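Side-chain contacts in contact-dependent inhibitor I (Escherichia coli NC101, PDB 5I4Q), which probably acts as an immunity protein, binding the toxin region of Contact-dependent inhibitor A and so protecting the cell that makes it from contact-dependent growth inhibition: residues 53-58 with 88-93; 62-67 with 78-83. All coordinates share one frame; numbering follows the deposited sequence.

Contact 1. Residues 53-58 with 88-93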
loop_
_atom_site.group_PDB
_atom_site.type_symbol
_atom_site.label_atom_id
_atom_site.label_comp_id
_atom_site.label_asym_id
_atom_site.label_seq_id
_atom_site.Cartn_x
_atom_site.Cartn_y
_atom_site.Cartn_z
ATOM N N ASP B 53 17.366 -22.050 4.550
ATOM C CA ASP B 53 16.548 -21.009 5.232
ATOM C C ASP B 53 16.753 -19.624 4.612
ATOM O O ASP B 53 15.805 -18.928 4.336
ATOM C CB ASP B 53 16.860 -20.906 6.731
ATOM C CG ASP B 53 16.509 -22.171 7.504
ATOM O OD1 ASP B 53 15.677 -22.996 7.025
ATOM O OD2 ASP B 53 17.074 -22.350 8.609
ATOM N N LEU B 54 18.001 -19.253 4.371
ATOM C CA LEU B 54 18.308 -17.970 3.778
ATOM C C LEU B 54 17.662 -17.815 2.421
ATOM O O LEU B 54 17.043 -16.810 2.156
ATOM C CB LEU B 54 19.813 -17.840 3.639
ATOM C CG LEU B 54 20.304 -16.559 2.987
ATOM C CD1 LEU B 54 19.834 -15.366 3.806
ATOM C CD2 LEU B 54 21.809 -16.523 2.925
ATOM N N PHE B 55 17.812 -18.791 1.538
ATOM C CA PHE B 55 17.180 -18.672 0.214
ATOM C C PHE B 55 15.676 -18.792 0.207
ATOM O O PHE B 55 14.994 -18.259 -0.714
ATOM C CB PHE B 55 17.781 -19.674 -0.772
ATOM C CG PHE B 55 19.218 -19.397 -1.107
ATOM C CD1 PHE B 55 19.547 -18.277 -1.833
ATOM C CD2 PHE B 55 20.217 -20.275 -0.750
ATOM C CE1 PHE B 55 20.855 -18.017 -2.196
ATOM C CE2 PHE B 55 21.549 -20.002 -1.063
ATOM C CZ PHE B 55 21.863 -18.878 -1.808
ATOM N N ARG B 56 15.138 -19.512 1.190
ATOM C CA ARG B 56 13.689 -19.646 1.341
ATOM C C ARG B 56 13.121 -18.255 1.649
ATOM O O ARG B 56 12.092 -17.867 1.105
ATOM C CB ARG B 56 13.310 -20.611 2.434
ATOM C CG ARG B 56 11.818 -20.933 2.499
ATOM C CD ARG B 56 11.387 -21.568 3.820
ATOM N NE ARG B 56 11.196 -20.570 4.864
ATOM C CZ ARG B 56 11.941 -20.398 5.957
ATOM N NH1 ARG B 56 11.615 -19.410 6.788
ATOM N NH2 ARG B 56 12.994 -21.171 6.235
HETATM N N MSE B 57 13.837 -17.506 2.471
HETATM C CA MSE B 57 13.431 -16.152 2.805
HETATM C C MSE B 57 13.529 -15.223 1.627
HETATM O O MSE B 57 12.677 -14.413 1.455
HETATM C CB MSE B 57 14.248 -15.593 3.984
HETATM C CG MSE B 57 13.850 -16.403 5.208
HETATM SE SE MSE B 57 14.568 -15.596 6.882
HETATM C CE MSE B 57 14.224 -17.167 8.074
ATOM N N GLN B 58 14.621 -15.297 0.894
ATOM C CA GLN B 58 14.790 -14.518 -0.287
ATOM C C GLN B 58 13.631 -14.811 -1.238
ATOM O O GLN B 58 13.110 -13.910 -1.841
ATOM C CB GLN B 58 16.153 -14.787 -0.938
ATOM C CG GLN B 58 16.452 -14.051 -2.263
ATOM C CD GLN B 58 15.689 -14.548 -3.472
ATOM O OE1 GLN B 58 15.194 -15.671 -3.503
ATOM N NE2 GLN B 58 15.572 -13.704 -4.484
ATOM N N PHE B 88 24.889 -24.760 -5.907
ATOM C CA PHE B 88 26.202 -25.085 -5.321
ATOM C C PHE B 88 27.235 -23.954 -5.508
ATOM O O PHE B 88 27.931 -23.592 -4.559
ATOM C CB PHE B 88 26.707 -26.426 -5.871
ATOM C CG PHE B 88 28.149 -26.745 -5.514
ATOM C CD1 PHE B 88 28.482 -27.243 -4.269
ATOM C CD2 PHE B 88 29.161 -26.555 -6.446
ATOM C CE1 PHE B 88 29.798 -27.516 -3.935
ATOM C CE2 PHE B 88 30.487 -26.838 -6.139
ATOM C CZ PHE B 88 30.803 -27.318 -4.877
ATOM N N TYR B 89 27.239 -23.350 -6.702
ATOM C CA TYR B 89 28.265 -22.403 -7.116
ATOM C C TYR B 89 28.041 -21.055 -6.491
ATOM O O TYR B 89 29.009 -20.380 -6.144
ATOM C CB TYR B 89 28.390 -22.339 -8.663
ATOM C CG TYR B 89 28.775 -23.684 -9.233
ATOM C CD1 TYR B 89 30.106 -24.102 -9.222
ATOM C CD2 TYR B 89 27.804 -24.563 -9.713
ATOM C CE1 TYR B 89 30.471 -25.340 -9.689
ATOM C CE2 TYR B 89 28.142 -25.804 -10.180
ATOM C CZ TYR B 89 29.480 -26.204 -10.159
ATOM O OH TYR B 89 29.820 -27.473 -10.653
ATOM N N SER B 90 26.783 -20.663 -6.304
ATOM C CA SER B 90 26.504 -19.398 -5.613
ATOM C C SER B 90 26.732 -19.596 -4.120
ATOM O O SER B 90 27.237 -18.705 -3.439
ATOM C CB SER B 90 25.091 -18.890 -5.912
ATOM O OG SER B 90 24.083 -19.633 -5.213
ATOM N N ARG B 91 26.365 -20.764 -3.594
ATOM C CA ARG B 91 26.642 -21.054 -2.167
ATOM C C ARG B 91 28.119 -21.036 -1.818
ATOM O O ARG B 91 28.511 -20.510 -0.750
ATOM C CB ARG B 91 26.028 -22.377 -1.723
ATOM C CG ARG B 91 24.501 -22.314 -1.666
ATOM C CD ARG B 91 23.901 -23.699 -1.599
ATOM N NE ARG B 91 22.471 -23.617 -1.470
ATOM C CZ ARG B 91 21.728 -24.245 -0.569
ATOM N NH1 ARG B 91 22.267 -25.040 0.345
ATOM N NH2 ARG B 91 20.421 -24.069 -0.582
ATOM N N LYS B 92 28.939 -21.595 -2.694
ATOM C CA LYS B 92 30.383 -21.599 -2.499
ATOM C C LYS B 92 30.858 -20.137 -2.400
ATOM O O LYS B 92 31.623 -19.778 -1.525
ATOM C CB LYS B 92 31.045 -22.342 -3.675
ATOM C CG LYS B 92 32.298 -23.151 -3.394
ATOM C CD LYS B 92 32.122 -24.252 -2.330
ATOM C CE LYS B 92 33.454 -24.828 -1.811
ATOM N NZ LYS B 92 33.249 -25.874 -0.767
ATOM N N TYR B 93 30.388 -19.293 -3.319
ATOM C CA TYR B 93 30.767 -17.881 -3.358
ATOM C C TYR B 93 30.319 -17.131 -2.094
ATOM O O TYR B 93 31.088 -16.406 -1.481
ATOM C CB TYR B 93 30.152 -17.213 -4.595
ATOM C CG TYR B 93 30.346 -15.725 -4.675
ATOM C CD1 TYR B 93 31.583 -15.173 -5.028
ATOM C CD2 TYR B 93 29.293 -14.853 -4.451
ATOM C CE1 TYR B 93 31.764 -13.790 -5.114
ATOM C CE2 TYR B 93 29.456 -13.476 -4.560
ATOM C CZ TYR B 93 30.680 -12.941 -4.890
ATOM O OH TYR B 93 30.838 -11.562 -4.981
#
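F55 of helix 44-66 and R91 of helix 88-99 meet in a small, buried helix-to-helix contact of this all-helical fold, with S90 touching the same ring at its far end. The phenylalanine ring and the arginine side chain cross obliquely, yet ring and guanidinium planes lie only 20° apart. R91 touches with its chain as well as its guanidinium: CG and NE both lie 3.8 Å from CE2 of F55, and NH2 comes equally near CD2 of that ring. Its chain runs extended from CG to NE, which carries the guanidinium from helix 88-99 across to helix 44-66.

Polar partners beyond the two segments hold that group in place: NE has a salt bridge to D86, NH2 another to D52, and NH1 a hydrogen bond to Q48. The charge is therefore probably well compensated, and the ring of F55 packs beside an arginine whose nitrogens point to acids and an amide on both helix 44-66 and the turn before helix 88-99. S90 gives its hydroxyl to the same turn, bonding to the carbonyl of R85; chi1 of 75° sets OG between the backbone N and the carbonyl carbon, where it also lies 4.1 Å from CZ of F55.

Contact 2. Residues 62-67 with 78-83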
loop_
_atom_site.group_PDB
_atom_site.type_symbol
_atom_site.label_atom_id
_atom_site.label_comp_id
_atom_site.label_asym_id
_atom_site.label_seq_id
_atom_site.Cartn_x
_atom_site.Cartn_y
_atom_site.Cartn_z
ATOM N N ALA B 62 11.151 -12.237 -2.846
ATOM C CA ALA B 62 10.968 -12.116 -4.287
ATOM C C ALA B 62 9.486 -12.227 -4.693
ATOM O O ALA B 62 9.034 -11.504 -5.580
ATOM C CB ALA B 62 11.808 -13.179 -4.965
ATOM N N THR B 63 8.726 -13.100 -4.020
ATOM C CA THR B 63 7.317 -13.226 -4.271
ATOM C C THR B 63 6.635 -11.912 -3.908
ATOM O O THR B 63 5.722 -11.418 -4.600
ATOM C CB THR B 63 6.723 -14.428 -3.505
ATOM O OG1 THR B 63 7.400 -15.621 -3.895
ATOM C CG2 THR B 63 5.273 -14.627 -3.815
HETATM N N MSE B 64 7.063 -11.315 -2.814
HETATM C CA MSE B 64 6.503 -10.036 -2.451
HETATM C C MSE B 64 6.711 -8.998 -3.538
HETATM O O MSE B 64 5.824 -8.215 -3.827
HETATM C CB MSE B 64 7.229 -9.586 -1.209
HETATM C CG MSE B 64 6.932 -8.124 -0.918
HETATM SE SE MSE B 64 8.112 -7.544 0.571
HETATM C CE MSE B 64 9.774 -7.319 -0.499
ATOM N N LEU B 65 7.917 -8.941 -4.092
ATOM C CA LEU B 65 8.281 -7.920 -5.075
ATOM C C LEU B 65 7.517 -8.141 -6.410
ATOM O O LEU B 65 6.951 -7.212 -6.992
ATOM C CB LEU B 65 9.806 -7.954 -5.305
ATOM C CG LEU B 65 10.366 -6.968 -6.336
ATOM C CD1 LEU B 65 9.936 -5.557 -5.963
ATOM C CD2 LEU B 65 11.899 -7.078 -6.435
ATOM N N TYR B 66 7.484 -9.376 -6.871
ATOM C CA TYR B 66 7.016 -9.651 -8.232
ATOM C C TYR B 66 5.578 -10.037 -8.249
ATOM O O TYR B 66 4.889 -9.578 -9.098
ATOM C CB TYR B 66 7.878 -10.728 -8.881
ATOM C CG TYR B 66 9.302 -10.302 -9.029
ATOM C CD1 TYR B 66 9.644 -9.236 -9.836
ATOM C CD2 TYR B 66 10.299 -10.948 -8.358
ATOM C CE1 TYR B 66 10.970 -8.825 -9.957
ATOM C CE2 TYR B 66 11.623 -10.541 -8.458
ATOM C CZ TYR B 66 11.953 -9.487 -9.242
ATOM O OH TYR B 66 13.288 -9.141 -9.334
ATOM N N LYS B 67 5.082 -10.831 -7.304
ATOM C CA LYS B 67 3.664 -11.184 -7.351
ATOM C C LYS B 67 2.768 -10.082 -6.810
ATOM O O LYS B 67 1.734 -9.803 -7.380
ATOM C CB LYS B 67 3.403 -12.476 -6.620
ATOM C CG LYS B 67 2.060 -13.105 -6.888
ATOM C CD LYS B 67 2.011 -14.495 -6.273
ATOM C CE LYS B 67 0.593 -14.995 -6.128
ATOM N NZ LYS B 67 -0.125 -14.919 -7.433
ATOM N N ASP B 78 18.373 -4.986 -2.872
ATOM C CA ASP B 78 19.686 -5.520 -3.174
ATOM C C ASP B 78 19.814 -6.946 -2.735
ATOM O O ASP B 78 20.327 -7.770 -3.492
ATOM C CB ASP B 78 20.788 -4.692 -2.527
ATOM C CG ASP B 78 20.935 -3.322 -3.171
ATOM O OD1 ASP B 78 20.469 -3.101 -4.331
ATOM O OD2 ASP B 78 21.512 -2.446 -2.504
ATOM N N LEU B 79 19.311 -7.257 -1.558
ATOM C CA LEU B 79 19.302 -8.622 -1.112
ATOM C C LEU B 79 18.525 -9.562 -2.042
ATOM O O LEU B 79 19.000 -10.675 -2.342
ATOM C CB LEU B 79 18.714 -8.748 0.285
ATOM C CG LEU B 79 18.717 -10.237 0.670
ATOM C CD1 LEU B 79 19.373 -10.435 2.025
ATOM C CD2 LEU B 79 17.350 -10.911 0.562
ATOM N N ILE B 80 17.331 -9.146 -2.467
ATOM C CA ILE B 80 16.523 -9.958 -3.380
ATOM C C ILE B 80 17.268 -10.262 -4.694
ATOM O O ILE B 80 17.230 -11.382 -5.208
ATOM C CB ILE B 80 15.192 -9.303 -3.691
ATOM C CG1 ILE B 80 14.258 -9.307 -2.455
ATOM C CG2 ILE B 80 14.518 -9.994 -4.862
ATOM C CD1 ILE B 80 12.990 -8.526 -2.717
ATOM N N TYR B 81 17.966 -9.276 -5.221
ATOM C CA TYR B 81 18.793 -9.504 -6.405
ATOM C C TYR B 81 19.975 -10.446 -6.112
ATOM O O TYR B 81 20.119 -11.534 -6.680
ATOM C CB TYR B 81 19.285 -8.159 -6.961
ATOM C CG TYR B 81 20.318 -8.352 -8.019
ATOM C CD1 TYR B 81 19.953 -8.677 -9.347
ATOM C CD2 TYR B 81 21.671 -8.272 -7.711
ATOM C CE1 TYR B 81 20.915 -8.918 -10.315
ATOM C CE2 TYR B 81 22.632 -8.496 -8.682
ATOM C CZ TYR B 81 22.245 -8.810 -9.971
ATOM O OH TYR B 81 23.213 -9.059 -10.890
ATOM N N HIS B 82 20.847 -10.042 -5.224
ATOM C CA HIS B 82 22.091 -10.827 -4.992
ATOM C C HIS B 82 21.898 -12.283 -4.580
ATOM O O HIS B 82 22.709 -13.127 -4.945
ATOM C CB HIS B 82 22.935 -10.150 -3.945
ATOM C CG HIS B 82 23.468 -8.822 -4.377
ATOM N ND1 HIS B 82 24.408 -8.696 -5.377
ATOM C CD2 HIS B 82 23.261 -7.577 -3.894
ATOM C CE1 HIS B 82 24.715 -7.421 -5.525
ATOM N NE2 HIS B 82 24.040 -6.724 -4.631
ATOM N N LEU B 83 20.833 -12.584 -3.837
ATOM C CA LEU B 83 20.601 -13.930 -3.314
ATOM C C LEU B 83 19.576 -14.743 -4.073
ATOM O O LEU B 83 19.164 -15.800 -3.616
ATOM C CB LEU B 83 20.186 -13.843 -1.860
ATOM C CG LEU B 83 21.295 -13.473 -0.841
ATOM C CD1 LEU B 83 20.869 -13.861 0.569
ATOM C CD2 LEU B 83 22.602 -14.152 -1.100
#
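I80 of helix 74-82 reaches into the last turns of helix 44-66 and meets A62, M64 and L65 there, the one residue of 78-83 whose side chain touches 62-67. The short axes pass 10.7 Å apart at a crossing angle of -110°, a steep crossing in which the backbones approach most closely at A62 and I80, their CA atoms 6.0 Å apart.

The two branches of the isoleucine divide the work. CG2, anti to the backbone N, lies against A62, 4.2 Å from its CB. The longer branch ends in CD1, which comes 4.1 Å from CD2 of L65 and just as near the backbone N of A62. The chain of M64, a selenomethionine, bends at chi3 (78°), bringing its CE to 4.1 Å from CD1 of I80; the two side chains cross at about a right angle. L65 comes in obliquely.

Away from this apolar centre the two segments draw apart. L65 is partly exposed, and Y66 stays just beyond contact distance with its ring face over CG of L65. Y81 turns to another chain: its OH bonds to E73 of Contact-dependent inhibitor A, and its backbone O accepts a bond from Q87 of the same chain. A62 also packs against Q35 of that inhibitor A chain, so this helix pair is part of the interface with Contact-dependent inhibitor A, probably the toxin.

Within the monomer, L61 of helix 44-66 adds to the packing on I80, L25 of helix 4-40 lies against M64, and I32 of that long helix meets L79, so helix 74-82 rests against both longer helices.

In the fold
Both contacts use helix 44-66: contact 1 midway along it and contact 2 at its C-terminal end, their centres 13 Å apart. Along the chain the order is 53-58, 62-67, 78-83, 88-93, so the pairing of contact 2 falls between the two segments of contact 1. Helices 74-82 and 88-99 thus pack along helix 44-66 in reverse order, 74-82 at its C-terminal end and 88-99 nearer its middle. The two contacts also touch directly: NE2 of Q58 lies 2.9 Å from O of I80, a probable hydrogen bond, and L54 packs on L83. Y89 and Y93 of contact 1 and A62 and Y81 of contact 2 meet Contact-dependent inhibitor A, so both lie at the interface with the probable toxin.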